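Long-range contacts in prenyltransference for protein (Lavandula lanata, PDB 5HC8), which catalyses the head-to-middle joining of two five-carbon prenyl diphosphate units into lavandulyl diphosphate, as a member of the undecaprenyl diphosphate synthase family: residues Ala17-Gly22 and Thr61-Ser66; Gly143-Ile148 and Leu200-Leu205; Gly196-Ser201 and Phe213-Lys218. All coordinates share one frame; numbering follows the deposited sequence.

Contact 1 of 3, residues Ala17-Gly22 and Thr61-Ser66; sequences AIIIDG and TIWALS. With MG (magnesium ion), chain B; ISY (3-methylbut-3-enylsulfanyl(phosphonooxy)phosphinic acid), chain F; PIS (trihydrogen thiodiphosphate), chain C; 61G (2-methylbuta-1,3-diene), chain D.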
# COMPACT_ATOMS: atom_id res chain seq x y z
N ALA A 17 4.40 4.12 -11.94
CA ALA A 17 3.98 5.29 -11.20
C ALA A 17 5.11 5.85 -10.43
O ALA A 17 5.89 5.11 -9.86
CB ALA A 17 2.80 4.98 -10.24
N ILE A 18 5.13 7.17 -10.34
CA ILE A 18 6.18 7.87 -9.66
C ILE A 18 5.72 8.83 -8.57
O ILE A 18 4.86 9.67 -8.80
CB ILE A 18 7.01 8.73 -10.66
CG1 ILE A 18 7.58 7.82 -11.77
CG2 ILE A 18 8.13 9.43 -9.94
CD1 ILE A 18 8.41 8.54 -12.82
N ILE A 19 6.26 8.65 -7.38
CA ILE A 19 6.09 9.61 -6.28
C ILE A 19 7.26 10.57 -6.22
O ILE A 19 8.38 10.19 -5.90
CB ILE A 19 5.95 8.86 -4.92
CG1 ILE A 19 4.73 7.95 -4.93
CG2 ILE A 19 5.88 9.79 -3.73
CD1 ILE A 19 4.56 7.14 -3.67
N ILE A 20 7.00 11.85 -6.51
CA ILE A 20 8.01 12.90 -6.49
C ILE A 20 8.15 13.46 -5.09
O ILE A 20 7.16 13.61 -4.34
CB ILE A 20 7.71 14.02 -7.58
CG1 ILE A 20 6.44 14.78 -7.27
CG2 ILE A 20 7.56 13.39 -8.98
CD1 ILE A 20 6.00 15.72 -8.37
N ASP A 21 9.39 13.71 -4.70
CA ASP A 21 9.68 14.12 -3.36
C ASP A 21 11.09 14.70 -3.30
O ASP A 21 11.91 14.43 -4.20
CB ASP A 21 9.51 12.91 -2.41
CG ASP A 21 9.23 13.31 -0.95
OD1 ASP A 21 8.67 14.41 -0.81
OD2 ASP A 21 9.64 12.59 -0.00
N GLY A 22 11.42 15.39 -2.22
CA GLY A 22 12.80 15.80 -1.95
C GLY A 22 13.10 17.18 -2.50
O GLY A 22 14.24 17.61 -2.53
N THR A 61 2.16 7.19 -14.64
CA THR A 61 1.48 8.11 -13.69
C THR A 61 2.48 8.89 -12.88
O THR A 61 3.39 8.29 -12.29
CB THR A 61 0.57 7.31 -12.77
OG1 THR A 61 -0.48 6.69 -13.51
CG2 THR A 61 -0.07 8.25 -11.74
N ILE A 62 2.35 10.22 -12.85
CA ILE A 62 3.17 11.05 -11.98
C ILE A 62 2.26 11.68 -10.93
O ILE A 62 1.24 12.32 -11.23
CB ILE A 62 3.93 12.16 -12.72
CG1 ILE A 62 4.91 11.56 -13.72
CG2 ILE A 62 4.59 13.12 -11.75
CD1 ILE A 62 5.58 12.59 -14.65
N TRP A 63 2.56 11.41 -9.68
CA TRP A 63 1.76 12.00 -8.57
C TRP A 63 2.33 13.33 -8.18
O TRP A 63 3.50 13.41 -7.81
CB TRP A 63 1.83 11.14 -7.33
CG TRP A 63 0.84 11.47 -6.24
CD1 TRP A 63 -0.45 11.99 -6.35
CD2 TRP A 63 1.02 11.18 -4.86
NE1 TRP A 63 -1.03 12.02 -5.11
CE2 TRP A 63 -0.18 11.47 -4.20
CE3 TRP A 63 2.05 10.60 -4.14
CZ2 TRP A 63 -0.31 11.31 -2.81
CZ3 TRP A 63 1.90 10.47 -2.80
CH2 TRP A 63 0.73 10.78 -2.17
N ALA A 64 1.51 14.38 -8.28
CA ALA A 64 2.03 15.77 -8.08
C ALA A 64 1.44 16.45 -6.82
O ALA A 64 2.00 17.41 -6.30
CB ALA A 64 1.73 16.62 -9.28
N LEU A 65 0.29 15.98 -6.36
CA LEU A 65 -0.32 16.75 -5.28
C LEU A 65 -1.30 15.86 -4.58
O LEU A 65 -2.17 15.34 -5.21
CB LEU A 65 -0.98 17.98 -5.85
CG LEU A 65 -1.43 18.93 -4.74
CD1 LEU A 65 -0.29 19.81 -4.25
CD2 LEU A 65 -2.56 19.82 -5.24
N SER A 66 -1.09 15.67 -3.29
CA SER A 66 -2.00 14.98 -2.40
C SER A 66 -2.98 15.90 -1.68
O SER A 66 -2.74 17.12 -1.62
CB SER A 66 -1.21 14.20 -1.31
OG SER A 66 -0.67 15.06 -0.32
MG MG B . 8.28 15.58 0.92
P1 ISY F . 5.34 12.87 3.27
O2 ISY F . 4.47 13.57 2.04
P3 ISY F . 5.00 14.37 0.79
O4 ISY F . 6.80 12.51 2.80
O5 ISY F . 4.62 11.65 3.91
O6 ISY F . 5.42 13.96 4.33
O7 ISY F . 6.21 15.16 1.14
O8 ISY F . 3.77 15.15 0.14
S9 ISY F . 5.69 12.85 -0.54
C10 ISY F . 4.17 12.38 -1.32
C11 ISY F . 4.36 12.92 -2.71
C12 ISY F . 3.29 13.72 -3.40
C13 ISY F . 3.55 14.19 -4.76
C14 ISY F . 2.09 14.20 -2.68
P1 PIS C . 10.63 17.76 0.71
O1 PIS C . 9.73 18.62 -0.31
P2 PIS C . 8.58 18.15 -1.30
S1 PIS C . 7.66 17.18 -0.33
O2 PIS C . 10.29 16.26 0.71
O3 PIS C . 12.10 18.00 0.38
O4 PIS C . 9.30 17.38 -2.36
O5 PIS C . 10.20 18.30 2.12
O6 PIS C . 7.83 19.49 -1.75
CAC 61G D . 3.88 17.90 -3.60
CAE 61G D . 4.96 18.34 -4.61
CAB 61G D . 4.75 18.67 -6.06
CAD 61G D . 6.31 18.24 -4.18
CAA 61G D . 6.44 17.88 -2.81
O HOH W 1 8.81 13.98 2.09
O HOH W 2 8.11 16.87 2.73
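Trp63 carries CG on the far side of CB from the backbone N (chi1 -167°), which lays its indole beside Ile19, whose CG1 swings to the N side of its own residue (chi1 -61°) and meets Trp63 CE3 at 3.9 Å. The two side chains run the same way, and Ile19 CG2 lies at the edge of the ring. One indole face receives the isoprenoid tail of the bound thiolo-diphosphate ISY, with CE3 of Trp63 3.4 Å from C12 of the ligand; a flat, largely apolar ring suits such a tail. Beneath these groups the strands pair in parallel. Ile18 N donates to Thr61 O at 2.8 Å, and Ile18 O accepts from Trp63 N at 3.0 Å in a nearly straight bond (173°). Past the pairing, Ile20 crosses Ile62 at about a right angle, CG2 to CG2 4.1 Å. Ile20 CG1 packs 3.3 Å from Trp63 O, a buried carbonyl without a polar partner. Asp21 then binds the magnesium ion through OD1 at 2.1 Å, a carboxylate just beyond the strand, where the diphosphates gather, and its OD2 forms a salt bridge with Arg193. Gly22, with a positive phi that suits glycine, precedes helix 23-30. Strand 15-19 is flanked by strand 190-193 and strand 59-65 by strand 135-140, while Trp45 and Ile48 of helix 34-54 cover the face bearing Ile18 and Ile62.

Contact 2 of 3, residues Gly143-Ile148 and Leu200-Leu205; sequences GGREDI and LSNFFL. With ISY (3-methylbut-3-enylsulfanyl(phosphonooxy)phosphinic acid), chain F.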
# COMPACT_ATOMS: atom_id res chain seq x y z
N GLY A 143 -5.71 11.30 -3.48
CA GLY A 143 -5.26 10.50 -2.34
C GLY A 143 -5.88 9.13 -2.39
O GLY A 143 -7.01 8.98 -2.86
N GLY A 144 -5.15 8.09 -1.98
CA GLY A 144 -5.63 6.72 -2.09
C GLY A 144 -6.84 6.38 -1.21
O GLY A 144 -7.74 5.70 -1.64
N ARG A 145 -6.84 6.86 0.05
CA ARG A 145 -7.98 6.71 0.94
C ARG A 145 -9.21 7.41 0.32
O ARG A 145 -10.26 6.82 0.29
CB ARG A 145 -7.72 7.39 2.30
CG ARG A 145 -6.78 6.66 3.21
CD ARG A 145 -7.43 5.52 3.87
NE ARG A 145 -6.64 4.81 4.90
CZ ARG A 145 -6.53 5.08 6.20
NH1 ARG A 145 -7.02 6.21 6.73
NH2 ARG A 145 -5.83 4.26 6.99
N GLU A 146 -9.00 8.60 -0.18
CA GLU A 146 -10.10 9.39 -0.75
C GLU A 146 -10.72 8.69 -1.97
O GLU A 146 -11.95 8.65 -2.13
CB GLU A 146 -9.64 10.73 -1.18
CG GLU A 146 -9.38 11.73 -0.12
CD GLU A 146 -8.10 11.47 0.69
OE1 GLU A 146 -7.28 10.57 0.39
OE2 GLU A 146 -7.88 12.26 1.63
N ASP A 147 -9.86 8.12 -2.81
CA ASP A 147 -10.30 7.24 -3.91
C ASP A 147 -11.20 6.10 -3.47
O ASP A 147 -12.28 5.86 -4.05
CB ASP A 147 -9.05 6.72 -4.65
CG ASP A 147 -9.30 6.25 -6.05
OD1 ASP A 147 -10.41 6.46 -6.66
OD2 ASP A 147 -8.29 5.69 -6.58
N ILE A 148 -10.77 5.29 -2.49
CA ILE A 148 -11.51 4.25 -2.00
C ILE A 148 -12.87 4.73 -1.43
O ILE A 148 -13.93 4.09 -1.66
CB ILE A 148 -10.75 3.46 -0.99
CG1 ILE A 148 -9.54 2.76 -1.69
CG2 ILE A 148 -11.63 2.44 -0.26
CD1 ILE A 148 -8.55 2.22 -0.67
N LEU A 200 4.06 5.35 1.40
CA LEU A 200 3.13 5.70 0.33
C LEU A 200 2.59 7.09 0.46
O LEU A 200 2.18 7.68 -0.56
CB LEU A 200 1.99 4.66 0.30
CG LEU A 200 2.47 3.21 0.13
CD1 LEU A 200 1.25 2.29 0.27
CD2 LEU A 200 3.14 2.99 -1.22
N SER A 201 2.57 7.63 1.68
CA SER A 201 2.03 8.99 1.86
C SER A 201 0.65 9.26 1.28
O SER A 201 0.34 10.37 0.84
CB SER A 201 3.02 10.07 1.37
OG SER A 201 4.30 9.83 1.93
N ASN A 202 -0.19 8.24 1.29
CA ASN A 202 -1.58 8.28 0.87
C ASN A 202 -1.70 8.45 -0.65
O ASN A 202 -2.64 9.07 -1.19
CB ASN A 202 -2.43 9.25 1.72
CG ASN A 202 -3.89 9.15 1.40
OD1 ASN A 202 -4.43 8.06 1.24
ND2 ASN A 202 -4.54 10.29 1.23
N PHE A 203 -0.72 7.86 -1.36
CA PHE A 203 -0.93 7.59 -2.79
C PHE A 203 -1.90 6.43 -2.97
O PHE A 203 -2.71 6.07 -2.07
CB PHE A 203 0.45 7.39 -3.47
CG PHE A 203 0.47 7.39 -4.99
CD1 PHE A 203 -0.31 8.25 -5.78
CD2 PHE A 203 1.39 6.57 -5.64
CE1 PHE A 203 -0.28 8.22 -7.15
CE2 PHE A 203 1.46 6.54 -7.04
CZ PHE A 203 0.64 7.40 -7.81
N PHE A 204 -1.88 5.81 -4.16
CA PHE A 204 -2.63 4.58 -4.35
C PHE A 204 -2.51 3.63 -3.19
O PHE A 204 -1.42 3.36 -2.64
CB PHE A 204 -2.11 3.78 -5.60
CG PHE A 204 -2.26 4.44 -6.95
CD1 PHE A 204 -3.38 5.16 -7.30
CD2 PHE A 204 -1.27 4.28 -7.92
CE1 PHE A 204 -3.47 5.76 -8.53
CE2 PHE A 204 -1.37 4.85 -9.20
CZ PHE A 204 -2.50 5.59 -9.53
N LEU A 205 -3.62 2.98 -2.87
CA LEU A 205 -3.65 1.94 -1.87
C LEU A 205 -4.28 0.72 -2.51
O LEU A 205 -3.62 -0.29 -2.63
CB LEU A 205 -4.45 2.39 -0.61
CG LEU A 205 -3.82 3.61 0.10
CD1 LEU A 205 -4.76 4.04 1.25
CD2 LEU A 205 -2.47 3.34 0.64
P1 ISY F . 5.34 12.87 3.27
O2 ISY F . 4.47 13.57 2.04
P3 ISY F . 5.00 14.37 0.79
O4 ISY F . 6.80 12.51 2.80
O5 ISY F . 4.62 11.65 3.91
O6 ISY F . 5.42 13.96 4.33
O7 ISY F . 6.21 15.16 1.14
O8 ISY F . 3.77 15.15 0.14
S9 ISY F . 5.69 12.85 -0.54
C10 ISY F . 4.17 12.38 -1.32
C11 ISY F . 4.36 12.92 -2.71
C12 ISY F . 3.29 13.72 -3.40
C13 ISY F . 3.55 14.19 -4.76
C14 ISY F . 2.09 14.20 -2.68
O HOH W 3 -6.61 3.60 -3.46
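Gly143, at the N-cap of helix 144-160, brings its CA to 3.2 Å from Asn202 O in a CA-H...O contact; lacking a side chain, Gly143 leaves room for the Asn202 amide. Gly144 N donates to the same Asn202 O at 2.8 Å, reaching it from above the carbonyl plane. Its CA also lies against Phe203 O, a closeness that suits glycine, and a water links Gly144 O to Leu205 N. At Arg145 the backbone N meets Asn202 OD1 at 2.9 Å, nearly straight (172°) and on an in-plane lone pair; the aliphatic part of the side chain passes Leu205, CG to CD1 3.8 Å. The guanidinium continues to the second subunit, bonding Trp206 O and pairing with Glu171. Glu146, bent at chi2 (73°), returns its carboxylate so that OE1 accepts a hydrogen bond from Asn202 ND2 at 2.9 Å through the syn lone pair, in the amide plane. Farther along, Ile148 CD1 rests on Leu205 CB at 4.1 Å. Asparagine thus offers an acceptor to the helix's first turn and a donor to Glu146. Those two bonds fix which end of the amide carries oxygen, and accepting helix N-H groups probably polarises both Asn202 carbonyls.

Contact 3 of 3, residues Gly196-Ser201 and Phe213-Lys218; sequences GEQRLS and FYFTPK. With ISY (3-methylbut-3-enylsulfanyl(phosphonooxy)phosphinic acid), chain F.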
# COMPACT_ATOMS: atom_id res chain seq x y z
N GLY A 196 14.18 8.97 -0.84
CA GLY A 196 14.74 8.12 0.21
C GLY A 196 13.68 7.63 1.22
O GLY A 196 13.99 6.73 1.98
N GLU A 197 12.49 8.26 1.29
CA GLU A 197 11.46 7.84 2.26
C GLU A 197 10.82 6.56 1.73
O GLU A 197 10.61 6.41 0.49
CB GLU A 197 10.39 8.89 2.53
CG GLU A 197 10.96 10.28 2.87
CD GLU A 197 11.69 10.35 4.21
OE1 GLU A 197 12.41 11.36 4.39
OE2 GLU A 197 11.60 9.46 5.08
N GLN A 198 10.45 5.68 2.67
CA GLN A 198 9.86 4.40 2.33
C GLN A 198 8.44 4.32 2.93
O GLN A 198 8.24 3.82 4.03
CB GLN A 198 10.77 3.29 2.87
CG GLN A 198 12.11 3.24 2.16
CD GLN A 198 13.08 2.33 2.92
OE1 GLN A 198 13.73 2.73 3.93
NE2 GLN A 198 13.09 1.14 2.56
N ARG A 199 7.50 4.87 2.17
CA ARG A 199 6.11 5.00 2.60
C ARG A 199 5.36 5.52 1.35
O ARG A 199 5.97 6.01 0.41
CB ARG A 199 5.92 5.96 3.80
CG ARG A 199 6.45 7.36 3.60
CD ARG A 199 6.05 8.29 4.74
NE ARG A 199 6.68 9.62 4.58
CZ ARG A 199 7.79 10.04 5.16
NH1 ARG A 199 8.46 9.28 6.01
NH2 ARG A 199 8.23 11.28 4.88
N LEU A 200 4.06 5.35 1.40
CA LEU A 200 3.13 5.70 0.33
C LEU A 200 2.59 7.09 0.46
O LEU A 200 2.18 7.68 -0.56
CB LEU A 200 1.99 4.66 0.30
CG LEU A 200 2.47 3.21 0.13
CD1 LEU A 200 1.25 2.29 0.27
CD2 LEU A 200 3.14 2.99 -1.22
N SER A 201 2.57 7.63 1.68
CA SER A 201 2.03 8.99 1.86
C SER A 201 0.65 9.26 1.28
O SER A 201 0.34 10.37 0.84
CB SER A 201 3.02 10.07 1.37
OG SER A 201 4.30 9.83 1.93
N PHE A 213 7.97 -2.15 -5.50
CA PHE A 213 8.42 -0.85 -5.04
C PHE A 213 9.93 -0.66 -5.27
O PHE A 213 10.74 -1.58 -5.04
CB PHE A 213 8.17 -0.72 -3.54
CG PHE A 213 6.73 -0.84 -3.12
CD1 PHE A 213 5.69 -0.59 -3.97
CD2 PHE A 213 6.44 -1.22 -1.86
CE1 PHE A 213 4.36 -0.65 -3.52
CE2 PHE A 213 5.13 -1.31 -1.40
CZ PHE A 213 4.09 -0.99 -2.21
N TYR A 214 10.28 0.51 -5.75
CA TYR A 214 11.62 0.94 -5.91
C TYR A 214 11.85 2.30 -5.27
O TYR A 214 11.20 3.28 -5.61
CB TYR A 214 11.91 1.01 -7.39
CG TYR A 214 13.32 1.50 -7.76
CD1 TYR A 214 14.39 0.64 -7.78
CD2 TYR A 214 13.55 2.85 -8.06
CE1 TYR A 214 15.66 1.09 -8.12
CE2 TYR A 214 14.79 3.32 -8.37
CZ TYR A 214 15.83 2.45 -8.44
OH TYR A 214 17.04 2.94 -8.83
N PHE A 215 12.75 2.34 -4.31
CA PHE A 215 13.03 3.55 -3.56
C PHE A 215 14.45 4.00 -3.87
O PHE A 215 15.36 3.18 -3.79
CB PHE A 215 12.91 3.24 -2.08
CG PHE A 215 11.57 2.74 -1.67
CD1 PHE A 215 10.52 3.59 -1.49
CD2 PHE A 215 11.35 1.36 -1.42
CE1 PHE A 215 9.27 3.12 -1.12
CE2 PHE A 215 10.09 0.92 -1.04
CZ PHE A 215 9.06 1.79 -0.91
N THR A 216 14.64 5.25 -4.29
CA THR A 216 15.94 5.78 -4.58
C THR A 216 16.16 6.95 -3.65
O THR A 216 15.25 7.75 -3.52
CB THR A 216 16.04 6.72 -5.78
OG1 THR A 216 14.97 6.60 -6.71
CG2 THR A 216 17.30 6.71 -6.27
N PRO A 217 17.37 7.08 -3.07
CA PRO A 217 17.70 8.33 -2.31
C PRO A 217 17.79 9.60 -3.14
O PRO A 217 17.72 10.68 -2.57
CB PRO A 217 19.02 7.99 -1.64
CG PRO A 217 19.65 7.06 -2.61
CD PRO A 217 18.49 6.14 -3.03
N LYS A 218 17.80 9.51 -4.47
CA LYS A 218 17.87 10.69 -5.31
C LYS A 218 16.74 11.65 -5.11
O LYS A 218 15.62 11.25 -5.14
CB LYS A 218 17.88 10.34 -6.80
CG LYS A 218 19.23 9.91 -7.30
CD LYS A 218 19.68 10.83 -8.44
CE LYS A 218 21.02 10.36 -8.93
NZ LYS A 218 21.04 10.55 -10.40
P1 ISY F . 5.34 12.87 3.27
O2 ISY F . 4.47 13.57 2.04
P3 ISY F . 5.00 14.37 0.79
O4 ISY F . 6.80 12.51 2.80
O5 ISY F . 4.62 11.65 3.91
O6 ISY F . 5.42 13.96 4.33
O7 ISY F . 6.21 15.16 1.14
O8 ISY F . 3.77 15.15 0.14
S9 ISY F . 5.69 12.85 -0.54
C10 ISY F . 4.17 12.38 -1.32
C11 ISY F . 4.36 12.92 -2.71
C12 ISY F . 3.29 13.72 -3.40
C13 ISY F . 3.55 14.19 -4.76
C14 ISY F . 2.09 14.20 -2.68
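Gln198 lays its CG over one face of the Phe215 ring, 4.0 Å from the centroid and 15° off the normal, a CH-pi contact displaced toward the rim. The chains cross at about a right angle. Since Gln198 extends beyond CG (chi2 168°), its methylene meets the ring while the amide reaches onward, a use of glutamine's mixed character that suits this partly exposed place. Phe215 CD1 also approaches Glu197 O, at 3.4 Å. Deeper in, Leu200 CD2 touches Phe213 CZ at 4.2 Å, branched aliphatic against aromatic. At the other end Gly196, whose positive phi favours glycine, brings its N to 3.1 Å from Thr216 O.

The CB of Arg199 points away from strand 212-215, and the extended chain carries the guanidinium to the ISY diphosphate, its NH2 donating to O4 at 2.8 Å and its NE to O5 at 3.0 Å. The guanidinium thus spans two oxygens of one phosphate, with O4 at its edge near the plane, and Ser201 OG adds a bond to O5 at 2.7 Å. Arg199 NH1 forms salt bridges with Glu197 OE2 and, across the dimer interface, with Glu212 of the second subunit. Glu197 also pairs with Lys25. Strand 212-215 is the outermost of the sheet within this chain, bonded to strand 190-193, with Leu191 touching both Leu200 and Phe213 and helix 225-237 packed against Tyr214.

Overall arrangement
From the N terminus, contact 1 comes first: strand 15-19 pairs with strand 59-65, closing a loop that is mostly helix, including 23-30 and 34-54. Contact 2 opens after it, reaching from the start of helix 144-160 to the loop that follows strand 190-193. Contact 3 begins in that same loop and runs on to strand 212-215, outermost in this chain's sheet, so the two share Leu200 and Ser201 and overlap there. Contact 1 meets both, since Trp63 packs on Phe203 and on the backbone of Leu200 and Ser201. Together they tie the sheet's centre, its outermost strand in this chain and helix 144-160 round one ISY molecule, with contacts 2 and 3 also reaching the second subunit.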